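Local coordinates for putative sugar binding protein (Geobacillus stearothermophilus, PDB 6GT9) that binds galactose in the cleft between its two lobes and probably serves as the sugar-binding component of a three-component sensing system linked to galactan utilization, at residues A[195-200]-A[224-229]; A[158-163]-A[218-223]; A[242-247]-A[261-266]; A[42-47]-A[265-270]. One frame throughout, in Å; residues are numbered along the deposited sequence.

Interaction 1: residues A[195-200]-A[224-229]; sequences ITRVQA and DAIGVA. With GAL (beta-D-galactopyranose), chain E; SO4 (sulfate ion), chain F.
Asp-224 OD1, facing Ala-200 CB, has two polar partners: the hydroxyl of Ser-193 and a water that donates to it over 2.8 Å. That water gives a weaker second bond to Thr-196 O, tying the carboxylate to the residue that N-caps helix 197-210; OD2 is bonded to Ser-221 OG. Beside this polar corner the helices touch at the backbone. Gly-227 CA sits 3.9 Å from Ala-200 CB and 3.8 Å from Arg-197 O, and any CB there would collide with both. The Arg-197 chain runs alongside Ile-226, CD 4.1 Å from CG2. With CG beside the backbone N (chi1 -69°), NH1 returns to the sulfate, probably from crystallisation, that accepts a 2.7 Å bond from Arg-197 N to O2. NE and NH2 form salt bridges with Glu-251 and Asp-43, while Ile-195 CG2 lies 3.6 Å from C6 of the galactose. Two carboxylates and a sulfate around one guanidinium would be expected to keep it charged, and the Asp-43 bridge joins the two lobes of this periplasmic binding protein.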
loop_
_atom_site.group_PDB
_atom_site.type_symbol
_atom_site.label_atom_id
_atom_site.label_comp_id
_atom_site.label_asym_id
_atom_site.label_seq_id
_atom_site.Cartn_x
_atom_site.Cartn_y
_atom_site.Cartn_z
ATOM N N ILE A 195 -0.774 2.765 9.877
ATOM C CA ILE A 195 -0.813 3.707 8.757
ATOM C C ILE A 195 -1.194 5.135 9.139
ATOM O O ILE A 195 -1.841 5.841 8.358
ATOM C CB ILE A 195 -1.723 3.183 7.621
ATOM C CG1 ILE A 195 -3.195 3.103 8.018
ATOM C CG2 ILE A 195 -1.239 1.824 7.119
ATOM C CD1 ILE A 195 -4.073 2.844 6.807
ATOM N N THR A 196 -0.741 5.609 10.300
ATOM C CA THR A 196 -0.889 7.019 10.623
ATOM C C THR A 196 0.488 7.648 10.768
ATOM O O THR A 196 1.457 6.971 11.115
ATOM C CB THR A 196 -1.700 7.246 11.911
ATOM O OG1 THR A 196 -0.905 6.936 13.057
ATOM C CG2 THR A 196 -2.975 6.372 11.914
ATOM N N ARG A 197 0.569 8.951 10.484
ATOM C CA ARG A 197 1.831 9.663 10.687
ATOM C C ARG A 197 2.238 9.629 12.150
ATOM O O ARG A 197 3.428 9.514 12.474
ATOM C CB ARG A 197 1.715 11.118 10.233
ATOM C CG ARG A 197 1.568 11.324 8.762
ATOM C CD ARG A 197 1.392 12.795 8.488
ATOM N NE ARG A 197 0.903 13.038 7.137
ATOM C CZ ARG A 197 -0.356 12.822 6.745
ATOM N NH1 ARG A 197 -1.255 12.338 7.595
ATOM N NH2 ARG A 197 -0.711 13.084 5.497
ATOM N N VAL A 198 1.259 9.718 13.050
ATOM C CA VAL A 198 1.582 9.940 14.455
ATOM C C VAL A 198 2.118 8.672 15.101
ATOM O O VAL A 198 3.059 8.726 15.904
ATOM C CB VAL A 198 0.363 10.504 15.205
ATOM C CG1 VAL A 198 0.563 10.400 16.710
ATOM C CG2 VAL A 198 0.174 11.959 14.813
ATOM N N GLN A 199 1.567 7.509 14.750
ATOM C CA GLN A 199 2.128 6.292 15.321
ATOM C C GLN A 199 3.473 5.950 14.689
ATOM O O GLN A 199 4.356 5.419 15.374
ATOM C CB GLN A 199 1.153 5.130 15.185
ATOM C CG GLN A 199 0.248 4.947 16.389
ATOM C CD GLN A 199 -0.496 3.630 16.356
ATOM O OE1 GLN A 199 0.110 2.557 16.459
ATOM N NE2 GLN A 199 -1.808 3.699 16.196
ATOM N N ALA A 200 3.660 6.252 13.403
ATOM C CA ALA A 200 4.978 6.056 12.800
ATOM C C ALA A 200 6.037 6.858 13.549
ATOM O O ALA A 200 7.099 6.329 13.900
ATOM C CB ALA A 200 4.949 6.435 11.316
ATOM N N ASP A 224 4.803 6.188 6.616
ATOM C CA ASP A 224 5.786 5.742 7.596
ATOM C C ASP A 224 7.044 6.603 7.562
ATOM O O ASP A 224 7.511 7.081 8.606
ATOM C CB ASP A 224 6.134 4.280 7.342
ATOM C CG ASP A 224 4.969 3.369 7.575
ATOM O OD1 ASP A 224 4.148 3.684 8.460
ATOM O OD2 ASP A 224 4.883 2.328 6.894
ATOM N N ALA A 225 7.625 6.789 6.374
ATOM C CA ALA A 225 8.879 7.539 6.292
ATOM C C ALA A 225 8.666 9.006 6.638
ATOM O O ALA A 225 9.591 9.683 7.103
ATOM C CB ALA A 225 9.484 7.392 4.899
ATOM N N ILE A 226 7.449 9.508 6.436
ATOM C CA ILE A 226 7.119 10.849 6.897
ATOM C C ILE A 226 7.177 10.915 8.417
ATOM O O ILE A 226 7.736 11.859 8.990
ATOM C CB ILE A 226 5.740 11.263 6.356
ATOM C CG1 ILE A 226 5.820 11.478 4.846
ATOM C CG2 ILE A 226 5.224 12.518 7.084
ATOM C CD1 ILE A 226 4.458 11.452 4.165
ATOM N N GLY A 227 6.616 9.907 9.093
ATOM C CA GLY A 227 6.706 9.865 10.545
ATOM C C GLY A 227 8.141 9.770 11.033
ATOM O O GLY A 227 8.535 10.460 11.977
ATOM N N VAL A 228 8.947 8.934 10.380
ATOM C CA VAL A 228 10.344 8.790 10.781
ATOM C C VAL A 228 11.104 10.085 10.553
ATOM O O VAL A 228 11.873 10.528 11.415
ATOM C CB VAL A 228 10.994 7.623 10.025
ATOM C CG1 VAL A 228 12.479 7.517 10.404
ATOM C CG2 VAL A 228 10.256 6.345 10.308
ATOM N N ALA A 229 10.892 10.724 9.399
ATOM C CA ALA A 229 11.662 11.918 9.071
ATOM C C ALA A 229 11.399 13.035 10.073
ATOM O O ALA A 229 12.320 13.771 10.450
ATOM C CB ALA A 229 11.338 12.381 7.655
HETATM C C1 GAL E . 0.480 2.370 0.838
HETATM C C2 GAL E . -0.357 1.122 0.644
HETATM C C3 GAL E . -1.845 1.389 0.933
HETATM C C4 GAL E . -2.011 1.960 2.332
HETATM C C5 GAL E . -1.098 3.158 2.530
HETATM C C6 GAL E . -1.089 3.659 3.976
HETATM O O1 GAL E . 1.841 2.076 0.591
HETATM O O2 GAL E . -0.250 0.637 -0.702
HETATM O O3 GAL E . -2.551 0.186 0.921
HETATM O O4 GAL E . -1.709 0.964 3.314
HETATM O O5 GAL E . 0.316 2.869 2.182
HETATM O O6 GAL E . -0.550 4.960 4.055
HETATM S S SO4 F . -2.069 11.107 11.025
HETATM O O1 SO4 F . -3.519 11.094 11.263
HETATM O O2 SO4 F . -1.743 10.279 9.851
HETATM O O3 SO4 F . -1.382 10.584 12.204
HETATM O O4 SO4 F . -1.593 12.455 10.731
HETATM O O HOH W 1 2.044 5.521 8.639
#

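Interaction 2: residues A[158-163]-A[218-223]; sequences IITGSL and YGTSAL. With GAL (beta-D-galactopyranose), chain E.
Thr-160 OG1 and Thr-220 OG1 meet at 2.8 Å where two neighbouring parallel strands run out toward the sugar. Behind them the backbones are joined from Ile-159 N to Tyr-218 O (2.9 Å) and from Thr-220 N to Ile-159 O (3.0 Å). On the face carrying Ile-158 and Tyr-218, Ile-158 CG1 lies 4.0 Å from CD2 at the edge of the tyrosine ring, while Thr-220 CG2 sits over one ring face. Replacing Ile-158 with an alanine would probably leave that edge without its neighbour and open a gap beside the tyrosine. One shell out, Gln-168 OE1 takes a bond from the Thr-220 hydroxyl and a weaker one from that of Thr-160. Phe-175 stacks on the Tyr-218 ring, whose OH bonds to Arg-171 O. Beyond the strand end, Ser-221 CB packs 3.4 Å from galactose O5, and Ala-222 N donates to it over 2.9 Å. A main-chain N-H thus reads the ring oxygen from a loop leaving this Rossmann-like lobe's sheet and held by Ser-221 OG bonding to Asp-224.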
loop_
_atom_site.group_PDB
_atom_site.type_symbol
_atom_site.label_atom_id
_atom_site.label_comp_id
_atom_site.label_asym_id
_atom_site.label_seq_id
_atom_site.Cartn_x
_atom_site.Cartn_y
_atom_site.Cartn_z
ATOM N N ILE A 158 12.538 -1.166 11.012
ATOM C CA ILE A 158 11.448 -1.231 10.045
ATOM C C ILE A 158 10.192 -0.716 10.717
ATOM O O ILE A 158 9.862 -1.133 11.833
ATOM C CB ILE A 158 11.207 -2.660 9.527
ATOM C CG1 ILE A 158 12.425 -3.163 8.767
ATOM C CG2 ILE A 158 9.926 -2.710 8.649
ATOM C CD1 ILE A 158 12.275 -4.587 8.213
ATOM N N ILE A 159 9.514 0.207 10.057
ATOM C CA ILE A 159 8.158 0.584 10.426
ATOM C C ILE A 159 7.232 0.101 9.313
ATOM O O ILE A 159 7.447 0.403 8.133
ATOM C CB ILE A 159 8.066 2.093 10.688
ATOM C CG1 ILE A 159 9.043 2.427 11.827
ATOM C CG2 ILE A 159 6.652 2.507 11.032
ATOM C CD1 ILE A 159 8.980 3.810 12.316
ATOM N N THR A 160 6.227 -0.684 9.686
ATOM C CA THR A 160 5.322 -1.301 8.732
ATOM C C THR A 160 3.889 -0.943 9.114
ATOM O O THR A 160 3.591 -0.673 10.279
ATOM C CB THR A 160 5.545 -2.833 8.681
ATOM O OG1 THR A 160 4.825 -3.406 7.583
ATOM C CG2 THR A 160 5.113 -3.507 9.978
ATOM N N GLY A 161 3.006 -0.913 8.117
ATOM C CA GLY A 161 1.621 -0.542 8.389
ATOM C C GLY A 161 0.950 -1.448 9.406
ATOM O O GLY A 161 0.229 -0.979 10.290
ATOM N N SER A 162 1.175 -2.755 9.293
ATOM C CA SER A 162 0.676 -3.740 10.246
ATOM C C SER A 162 1.383 -5.055 9.966
ATOM O O SER A 162 1.894 -5.273 8.868
ATOM C CB SER A 162 -0.849 -3.914 10.153
ATOM O OG SER A 162 -1.245 -4.412 8.889
ATOM N N LEU A 163 1.385 -5.936 10.966
ATOM C CA LEU A 163 2.017 -7.243 10.831
ATOM C C LEU A 163 1.110 -8.281 10.191
ATOM O O LEU A 163 1.587 -9.373 9.858
ATOM C CB LEU A 163 2.463 -7.759 12.198
ATOM C CG LEU A 163 3.514 -6.889 12.873
ATOM C CD1 LEU A 163 3.760 -7.353 14.303
ATOM C CD2 LEU A 163 4.795 -6.898 12.061
ATOM N N TYR A 218 13.377 1.737 7.348
ATOM C CA TYR A 218 12.625 1.285 6.180
ATOM C C TYR A 218 11.144 1.350 6.532
ATOM O O TYR A 218 10.700 0.642 7.438
ATOM C CB TYR A 218 13.021 -0.142 5.806
ATOM C CG TYR A 218 12.135 -0.852 4.796
ATOM C CD1 TYR A 218 11.679 -0.203 3.653
ATOM C CD2 TYR A 218 11.817 -2.191 4.955
ATOM C CE1 TYR A 218 10.896 -0.859 2.707
ATOM C CE2 TYR A 218 11.037 -2.861 4.018
ATOM C CZ TYR A 218 10.592 -2.196 2.889
ATOM O OH TYR A 218 9.825 -2.868 1.959
ATOM N N GLY A 219 10.395 2.201 5.837
ATOM C CA GLY A 219 8.946 2.295 6.018
ATOM C C GLY A 219 8.248 1.626 4.848
ATOM O O GLY A 219 8.677 1.767 3.701
ATOM N N THR A 220 7.179 0.876 5.137
ATOM C CA THR A 220 6.568 0.054 4.099
ATOM C C THR A 220 5.194 0.534 3.669
ATOM O O THR A 220 4.555 -0.140 2.856
ATOM C CB THR A 220 6.475 -1.414 4.544
ATOM O OG1 THR A 220 5.541 -1.552 5.629
ATOM C CG2 THR A 220 7.847 -1.921 4.989
ATOM N N SER A 221 4.717 1.664 4.190
ATOM C CA SER A 221 3.448 2.225 3.754
ATOM C C SER A 221 3.602 3.736 3.659
ATOM O O SER A 221 4.621 4.302 4.062
ATOM C CB SER A 221 2.301 1.805 4.685
ATOM O OG SER A 221 2.407 2.397 5.972
ATOM N N ALA A 222 2.564 4.399 3.137
ATOM C CA ALA A 222 2.746 5.715 2.525
ATOM C C ALA A 222 3.137 6.815 3.507
ATOM O O ALA A 222 3.732 7.813 3.080
ATOM C CB ALA A 222 1.479 6.132 1.786
ATOM N N LEU A 223 2.820 6.674 4.794
ATOM C CA LEU A 223 3.082 7.722 5.777
ATOM C C LEU A 223 4.225 7.383 6.728
ATOM O O LEU A 223 4.586 8.215 7.571
ATOM C CB LEU A 223 1.800 8.009 6.579
ATOM C CG LEU A 223 0.611 8.402 5.698
ATOM C CD1 LEU A 223 -0.699 8.440 6.487
ATOM C CD2 LEU A 223 0.867 9.738 5.005
HETATM C C1 GAL E . 0.480 2.370 0.838
HETATM C C2 GAL E . -0.357 1.122 0.644
HETATM C C3 GAL E . -1.845 1.389 0.933
HETATM C C4 GAL E . -2.011 1.960 2.332
HETATM C C5 GAL E . -1.098 3.158 2.530
HETATM C C6 GAL E . -1.089 3.659 3.976
HETATM O O1 GAL E . 1.841 2.076 0.591
HETATM O O2 GAL E . -0.250 0.637 -0.702
HETATM O O3 GAL E . -2.551 0.186 0.921
HETATM O O4 GAL E . -1.709 0.964 3.314
HETATM O O5 GAL E . 0.316 2.869 2.182
HETATM O O6 GAL E . -0.550 4.960 4.055
#

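Interaction 3: residues A[242-247]-A[261-266]; sequences YIIGFD and IAATVV. With GAL (beta-D-galactopyranose), chain E.
Val-265 lies squarely over the ring of Phe-246: its CB is 3.7 Å from the ring centroid and only 4° off the normal, with CG1 toward CE2 and CG2 toward CE1. Packed against Ala-138 and Ala-142 of helix 135-149, this is the densely filled end. With Phe-246 cut back to alanine, Val-265 would probably lose its aromatic platform, leaving a gap facing that helix. The strands are the two arms of a beta-alpha-beta crossover through helix 250-258, parallel and 18° apart. On the sheet's other face Thr-264 OG1, anti to the backbone N (chi1 -164°), donates to Asp-247 O over 2.9 Å, in the carbonyl plane and on a lone pair. Asp-247 N is bonded to Val-265 O at 2.7 Å. Asp-247 OD2 takes the proton of galactose O1 over 2.6 Å. At the other end, partly open to solvent, Tyr-242 meets the small Ala-262 obliquely, CE1 3.5 Å from CB, and its OH turns to Asp-149. There Ile-243 O receives Ala-262 N at 2.9 Å and, more weakly, Ala-263 N.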
loop_
_atom_site.group_PDB
_atom_site.type_symbol
_atom_site.label_atom_id
_atom_site.label_comp_id
_atom_site.label_asym_id
_atom_site.label_seq_id
_atom_site.Cartn_x
_atom_site.Cartn_y
_atom_site.Cartn_z
ATOM N N TYR A 242 19.720 6.956 7.443
ATOM C CA TYR A 242 19.226 6.579 6.124
ATOM C C TYR A 242 17.752 6.201 6.223
ATOM O O TYR A 242 17.376 5.355 7.037
ATOM C CB TYR A 242 20.039 5.415 5.557
ATOM C CG TYR A 242 19.597 4.942 4.182
ATOM C CD1 TYR A 242 20.121 5.505 3.026
ATOM C CD2 TYR A 242 18.655 3.922 4.045
ATOM C CE1 TYR A 242 19.711 5.069 1.762
ATOM C CE2 TYR A 242 18.242 3.480 2.789
ATOM C CZ TYR A 242 18.770 4.055 1.653
ATOM O OH TYR A 242 18.368 3.605 0.403
ATOM N N ILE A 243 16.919 6.821 5.396
ATOM C CA ILE A 243 15.483 6.530 5.384
ATOM C C ILE A 243 15.079 6.126 3.977
ATOM O O ILE A 243 15.245 6.911 3.035
ATOM C CB ILE A 243 14.642 7.728 5.839
ATOM C CG1 ILE A 243 15.068 8.194 7.223
ATOM C CG2 ILE A 243 13.161 7.349 5.863
ATOM C CD1 ILE A 243 14.320 9.430 7.681
ATOM N N ILE A 244 14.511 4.931 3.834
ATOM C CA ILE A 244 13.828 4.552 2.603
ATOM C C ILE A 244 12.374 4.249 2.954
ATOM O O ILE A 244 12.096 3.488 3.890
ATOM C CB ILE A 244 14.518 3.373 1.879
ATOM C CG1 ILE A 244 13.765 3.033 0.570
ATOM C CG2 ILE A 244 14.672 2.174 2.790
ATOM C CD1 ILE A 244 14.555 2.184 -0.438
ATOM N N GLY A 245 11.457 4.899 2.254
ATOM C CA GLY A 245 10.033 4.706 2.509
ATOM C C GLY A 245 9.259 4.303 1.274
ATOM O O GLY A 245 9.857 3.937 0.259
ATOM N N PHE A 246 7.926 4.358 1.350
ATOM C CA PHE A 246 7.040 3.998 0.254
ATOM C C PHE A 246 6.237 5.203 -0.213
ATOM O O PHE A 246 5.903 6.094 0.572
ATOM C CB PHE A 246 6.066 2.870 0.653
ATOM C CG PHE A 246 6.433 1.526 0.077
ATOM C CD1 PHE A 246 7.506 0.811 0.585
ATOM C CD2 PHE A 246 5.721 0.998 -0.984
ATOM C CE1 PHE A 246 7.851 -0.416 0.064
ATOM C CE2 PHE A 246 6.067 -0.231 -1.531
ATOM C CZ PHE A 246 7.143 -0.938 -0.999
ATOM N N ASP A 247 5.953 5.213 -1.518
ATOM C CA ASP A 247 5.040 6.131 -2.192
ATOM C C ASP A 247 5.587 7.546 -2.279
ATOM O O ASP A 247 6.693 7.838 -1.800
ATOM C CB ASP A 247 3.666 6.113 -1.514
ATOM C CG ASP A 247 3.113 4.717 -1.422
ATOM O OD1 ASP A 247 2.933 4.061 -2.472
ATOM O OD2 ASP A 247 2.920 4.247 -0.293
ATOM N N ILE A 261 14.859 12.184 3.737
ATOM C CA ILE A 261 14.599 10.862 3.171
ATOM C C ILE A 261 15.561 10.633 2.016
ATOM O O ILE A 261 15.807 11.532 1.208
ATOM C CB ILE A 261 13.126 10.743 2.723
ATOM C CG1 ILE A 261 12.220 10.814 3.960
ATOM C CG2 ILE A 261 12.891 9.465 1.932
ATOM C CD1 ILE A 261 10.729 10.705 3.664
ATOM N N ALA A 262 16.123 9.428 1.940
ATOM C CA ALA A 262 17.080 9.094 0.888
ATOM C C ALA A 262 16.438 8.468 -0.342
ATOM O O ALA A 262 16.949 8.633 -1.460
ATOM C CB ALA A 262 18.140 8.134 1.432
ATOM N N ALA A 263 15.342 7.732 -0.175
ATOM C CA ALA A 263 14.777 7.017 -1.306
ATOM C C ALA A 263 13.333 6.681 -0.993
ATOM O O ALA A 263 12.911 6.707 0.163
ATOM C CB ALA A 263 15.552 5.737 -1.606
ATOM N N THR A 264 12.576 6.349 -2.033
ATOM C CA THR A 264 11.222 5.879 -1.782
ATOM C C THR A 264 10.751 5.011 -2.944
ATOM O O THR A 264 11.182 5.180 -4.088
ATOM C CB THR A 264 10.261 7.053 -1.499
ATOM O OG1 THR A 264 9.068 6.544 -0.892
ATOM C CG2 THR A 264 9.901 7.811 -2.770
ATOM N N VAL A 265 9.875 4.061 -2.628
ATOM C CA VAL A 265 9.368 3.103 -3.603
ATOM C C VAL A 265 8.112 3.667 -4.258
ATOM O O VAL A 265 7.137 4.011 -3.576
ATOM C CB VAL A 265 9.088 1.742 -2.952
ATOM C CG1 VAL A 265 8.621 0.740 -4.012
ATOM C CG2 VAL A 265 10.352 1.238 -2.245
ATOM N N VAL A 266 8.125 3.743 -5.590
ATOM C CA VAL A 266 7.008 4.331 -6.322
ATOM C C VAL A 266 5.892 3.308 -6.467
ATOM O O VAL A 266 6.141 2.123 -6.707
ATOM C CB VAL A 266 7.471 4.838 -7.697
ATOM C CG1 VAL A 266 6.299 5.435 -8.469
ATOM C CG2 VAL A 266 8.590 5.867 -7.528
HETATM C C1 GAL E . 0.480 2.370 0.838
HETATM C C2 GAL E . -0.357 1.122 0.644
HETATM C C3 GAL E . -1.845 1.389 0.933
HETATM C C4 GAL E . -2.011 1.960 2.332
HETATM C C5 GAL E . -1.098 3.158 2.530
HETATM C C6 GAL E . -1.089 3.659 3.976
HETATM O O1 GAL E . 1.841 2.076 0.591
HETATM O O2 GAL E . -0.250 0.637 -0.702
HETATM O O3 GAL E . -2.551 0.186 0.921
HETATM O O4 GAL E . -1.709 0.964 3.314
HETATM O O5 GAL E . 0.316 2.869 2.182
HETATM O O6 GAL E . -0.550 4.960 4.055
#

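Interaction 4: residues A[42-47]-A[265-270]; sequences NDYWRL and VVQEPY. With GAL (beta-D-galactopyranose), chain E.
The first turn of helix 43-59 meets the start of helix 269-284, with Leu-47 CA and Tyr-270 CA 5.4 Å apart and the Leu-47 carbonyl turned to the tyrosine's backbone. The place is the interlobe cleft of a periplasmic binding protein: 265-270 leaves one lobe's sheet for helix 269-284, while helix 43-59 belongs to the other lobe. Tyr-44 is the centre of the contact. Its CG is anti to the backbone N (chi1 169°), which lays the ring flat between protein and sugar: Pro-269 CB comes over one face, 3.9 Å from the centroid in a CH-pi contact, and galactose C1 lies over the opposite face. Leu-47 CB adds a 4.1 Å contact to Pro-269 CB. Gln-267 holds its amide 17° from the plane of the Tyr-44 ring, and NE2 donates almost straight to galactose O2 (3.1 Å, 172°). NE2 also bonds to Asp-247 OD1, and OE1 to Thr-133, which together fix the turn of the amide. Asn-42 does two jobs. OD1 caps by accepting from Trp-45 N over 3.1 Å, in the carbonyl plane and on a lone pair. ND2 donates to galactose O6 at 3.1 Å, while Trp-45 NE1 stands 3.2 Å from galactose O3.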
loop_
_atom_site.group_PDB
_atom_site.type_symbol
_atom_site.label_atom_id
_atom_site.label_comp_id
_atom_site.label_asym_id
_atom_site.label_seq_id
_atom_site.Cartn_x
_atom_site.Cartn_y
_atom_site.Cartn_z
ATOM N N ASN A 42 -7.444 8.107 4.218
ATOM C CA ASN A 42 -6.000 7.960 4.024
ATOM C C ASN A 42 -5.586 8.608 2.708
ATOM O O ASN A 42 -6.216 8.377 1.675
ATOM C CB ASN A 42 -5.609 6.484 4.030
ATOM C CG ASN A 42 -4.147 6.265 3.626
ATOM O OD1 ASN A 42 -3.843 6.041 2.462
ATOM N ND2 ASN A 42 -3.250 6.339 4.589
ATOM N N ASP A 43 -4.506 9.400 2.731
ATOM C CA ASP A 43 -4.142 10.201 1.555
ATOM C C ASP A 43 -3.851 9.344 0.328
ATOM O O ASP A 43 -4.155 9.740 -0.806
ATOM C CB ASP A 43 -2.931 11.078 1.859
ATOM C CG ASP A 43 -3.267 12.220 2.804
ATOM O OD1 ASP A 43 -4.467 12.377 3.130
ATOM O OD2 ASP A 43 -2.342 12.959 3.196
ATOM N N TYR A 44 -3.211 8.197 0.522
ATOM C CA TYR A 44 -2.908 7.341 -0.621
ATOM C C TYR A 44 -4.193 6.778 -1.228
ATOM O O TYR A 44 -4.373 6.785 -2.456
ATOM C CB TYR A 44 -1.945 6.227 -0.179
ATOM C CG TYR A 44 -1.732 5.099 -1.191
ATOM C CD1 TYR A 44 -2.623 4.041 -1.269
ATOM C CD2 TYR A 44 -0.614 5.082 -2.035
ATOM C CE1 TYR A 44 -2.440 3.008 -2.181
ATOM C CE2 TYR A 44 -0.419 4.051 -2.946
ATOM C CZ TYR A 44 -1.339 3.016 -3.012
ATOM O OH TYR A 44 -1.179 1.973 -3.902
ATOM N N TRP A 45 -5.110 6.313 -0.380
ATOM C CA TRP A 45 -6.363 5.746 -0.876
ATOM C C TRP A 45 -7.260 6.791 -1.531
ATOM O O TRP A 45 -8.059 6.454 -2.415
ATOM C CB TRP A 45 -7.076 5.014 0.266
ATOM C CG TRP A 45 -6.539 3.649 0.328
ATOM C CD1 TRP A 45 -5.597 3.176 1.174
ATOM C CD2 TRP A 45 -6.823 2.598 -0.591
ATOM N NE1 TRP A 45 -5.301 1.869 0.880
ATOM C CE2 TRP A 45 -6.033 1.492 -0.214
ATOM C CE3 TRP A 45 -7.692 2.471 -1.678
ATOM C CZ2 TRP A 45 -6.076 0.277 -0.893
ATOM C CZ3 TRP A 45 -7.744 1.261 -2.347
ATOM C CH2 TRP A 45 -6.944 0.176 -1.946
ATOM N N ARG A 46 -7.139 8.061 -1.145
ATOM C CA ARG A 46 -7.888 9.090 -1.862
ATOM C C ARG A 46 -7.338 9.289 -3.274
ATOM O O ARG A 46 -8.083 9.669 -4.183
ATOM C CB ARG A 46 -7.872 10.404 -1.074
ATOM C CG ARG A 46 -8.747 10.418 0.180
ATOM C CD ARG A 46 -10.249 10.455 -0.136
ATOM N NE ARG A 46 -11.057 10.720 1.056
ATOM C CZ ARG A 46 -12.386 10.619 1.116
ATOM N NH1 ARG A 46 -13.082 10.248 0.050
ATOM N NH2 ARG A 46 -13.025 10.892 2.251
ATOM N N LEU A 47 -6.043 9.040 -3.478
ATOM C CA LEU A 47 -5.496 9.052 -4.834
ATOM C C LEU A 47 -6.044 7.894 -5.654
ATOM O O LEU A 47 -6.371 8.065 -6.833
ATOM C CB LEU A 47 -3.970 8.980 -4.798
ATOM C CG LEU A 47 -3.216 10.264 -4.477
ATOM C CD1 LEU A 47 -1.697 10.025 -4.588
ATOM C CD2 LEU A 47 -3.657 11.385 -5.400
ATOM N N VAL A 265 9.875 4.061 -2.628
ATOM C CA VAL A 265 9.368 3.103 -3.603
ATOM C C VAL A 265 8.112 3.667 -4.258
ATOM O O VAL A 265 7.137 4.011 -3.576
ATOM C CB VAL A 265 9.088 1.742 -2.952
ATOM C CG1 VAL A 265 8.621 0.740 -4.012
ATOM C CG2 VAL A 265 10.352 1.238 -2.245
ATOM N N VAL A 266 8.125 3.743 -5.590
ATOM C CA VAL A 266 7.008 4.331 -6.322
ATOM C C VAL A 266 5.892 3.308 -6.467
ATOM O O VAL A 266 6.141 2.123 -6.707
ATOM C CB VAL A 266 7.471 4.838 -7.697
ATOM C CG1 VAL A 266 6.299 5.435 -8.469
ATOM C CG2 VAL A 266 8.590 5.867 -7.528
ATOM N N GLN A 267 4.653 3.760 -6.308
ATOM C CA GLN A 267 3.498 2.984 -6.737
ATOM C C GLN A 267 2.662 3.855 -7.660
ATOM O O GLN A 267 2.926 5.045 -7.831
ATOM C CB GLN A 267 2.653 2.493 -5.552
ATOM C CG GLN A 267 3.338 1.517 -4.593
ATOM C CD GLN A 267 2.345 0.872 -3.649
ATOM O OE1 GLN A 267 1.837 -0.220 -3.914
ATOM N NE2 GLN A 267 2.027 1.565 -2.556
ATOM N N GLU A 268 1.615 3.273 -8.245
ATOM C CA GLU A 268 0.732 4.001 -9.151
ATOM C C GLU A 268 -0.703 3.917 -8.643
ATOM O O GLU A 268 -1.542 3.230 -9.247
ATOM C CB GLU A 268 0.825 3.455 -10.576
ATOM C CG GLU A 268 2.237 3.413 -11.158
ATOM C CD GLU A 268 2.889 4.785 -11.292
ATOM O OE1 GLU A 268 2.189 5.820 -11.174
ATOM O OE2 GLU A 268 4.120 4.823 -11.538
ATOM N N PRO A 269 -1.023 4.611 -7.538
ATOM C CA PRO A 269 -2.385 4.492 -6.982
ATOM C C PRO A 269 -3.484 4.937 -7.932
ATOM O O PRO A 269 -4.513 4.252 -8.041
ATOM C CB PRO A 269 -2.329 5.375 -5.719
ATOM C CG PRO A 269 -1.055 6.207 -5.854
ATOM C CD PRO A 269 -0.128 5.376 -6.647
ATOM N N TYR A 270 -3.323 6.088 -8.589
ATOM C CA TYR A 270 -4.346 6.552 -9.520
ATOM C C TYR A 270 -4.594 5.511 -10.600
ATOM O O TYR A 270 -5.746 5.218 -10.949
ATOM C CB TYR A 270 -3.919 7.880 -10.150
ATOM C CG TYR A 270 -4.904 8.472 -11.145
ATOM C CD1 TYR A 270 -4.991 7.989 -12.449
ATOM C CD2 TYR A 270 -5.709 9.545 -10.792
ATOM C CE1 TYR A 270 -5.875 8.532 -13.349
ATOM C CE2 TYR A 270 -6.591 10.100 -11.691
ATOM C CZ TYR A 270 -6.669 9.590 -12.966
ATOM O OH TYR A 270 -7.551 10.141 -13.863
HETATM C C1 GAL E . 0.480 2.370 0.838
HETATM C C2 GAL E . -0.357 1.122 0.644
HETATM C C3 GAL E . -1.845 1.389 0.933
HETATM C C4 GAL E . -2.011 1.960 2.332
HETATM C C5 GAL E . -1.098 3.158 2.530
HETATM C C6 GAL E . -1.089 3.659 3.976
HETATM O O1 GAL E . 1.841 2.076 0.591
HETATM O O2 GAL E . -0.250 0.637 -0.702
HETATM O O3 GAL E . -2.551 0.186 0.921
HETATM O O4 GAL E . -1.709 0.964 3.314
HETATM O O5 GAL E . 0.316 2.869 2.182
HETATM O O6 GAL E . -0.550 4.960 4.055
#

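How the interactions relate
All four contacts converge on one galactose. Interactions 2 and 3 share a sheet, joined where Gly-219 N meets Ile-244 O at 2.9 Å. Interaction 1 lies against one face of that sheet: Val-228 CG2 is 3.5 Å from Ile-159 CD1, and Ala-225 CB is 3.6 Å from Gly-245 CA. Interaction 4 continues the strand used by 3, and Asp-247 OD1 bonds to Gln-267 NE2 (2.7 Å), coupling the group that holds O1 to the one that holds O2. Across the cleft, Arg-197 NH2 of interaction 1 bridges to Asp-43 OD2 of interaction 4 at 2.8 Å, and Ala-222 CB packs 3.9 Å from Tyr-44 CB, consistent with the lobes being closed on the sugar.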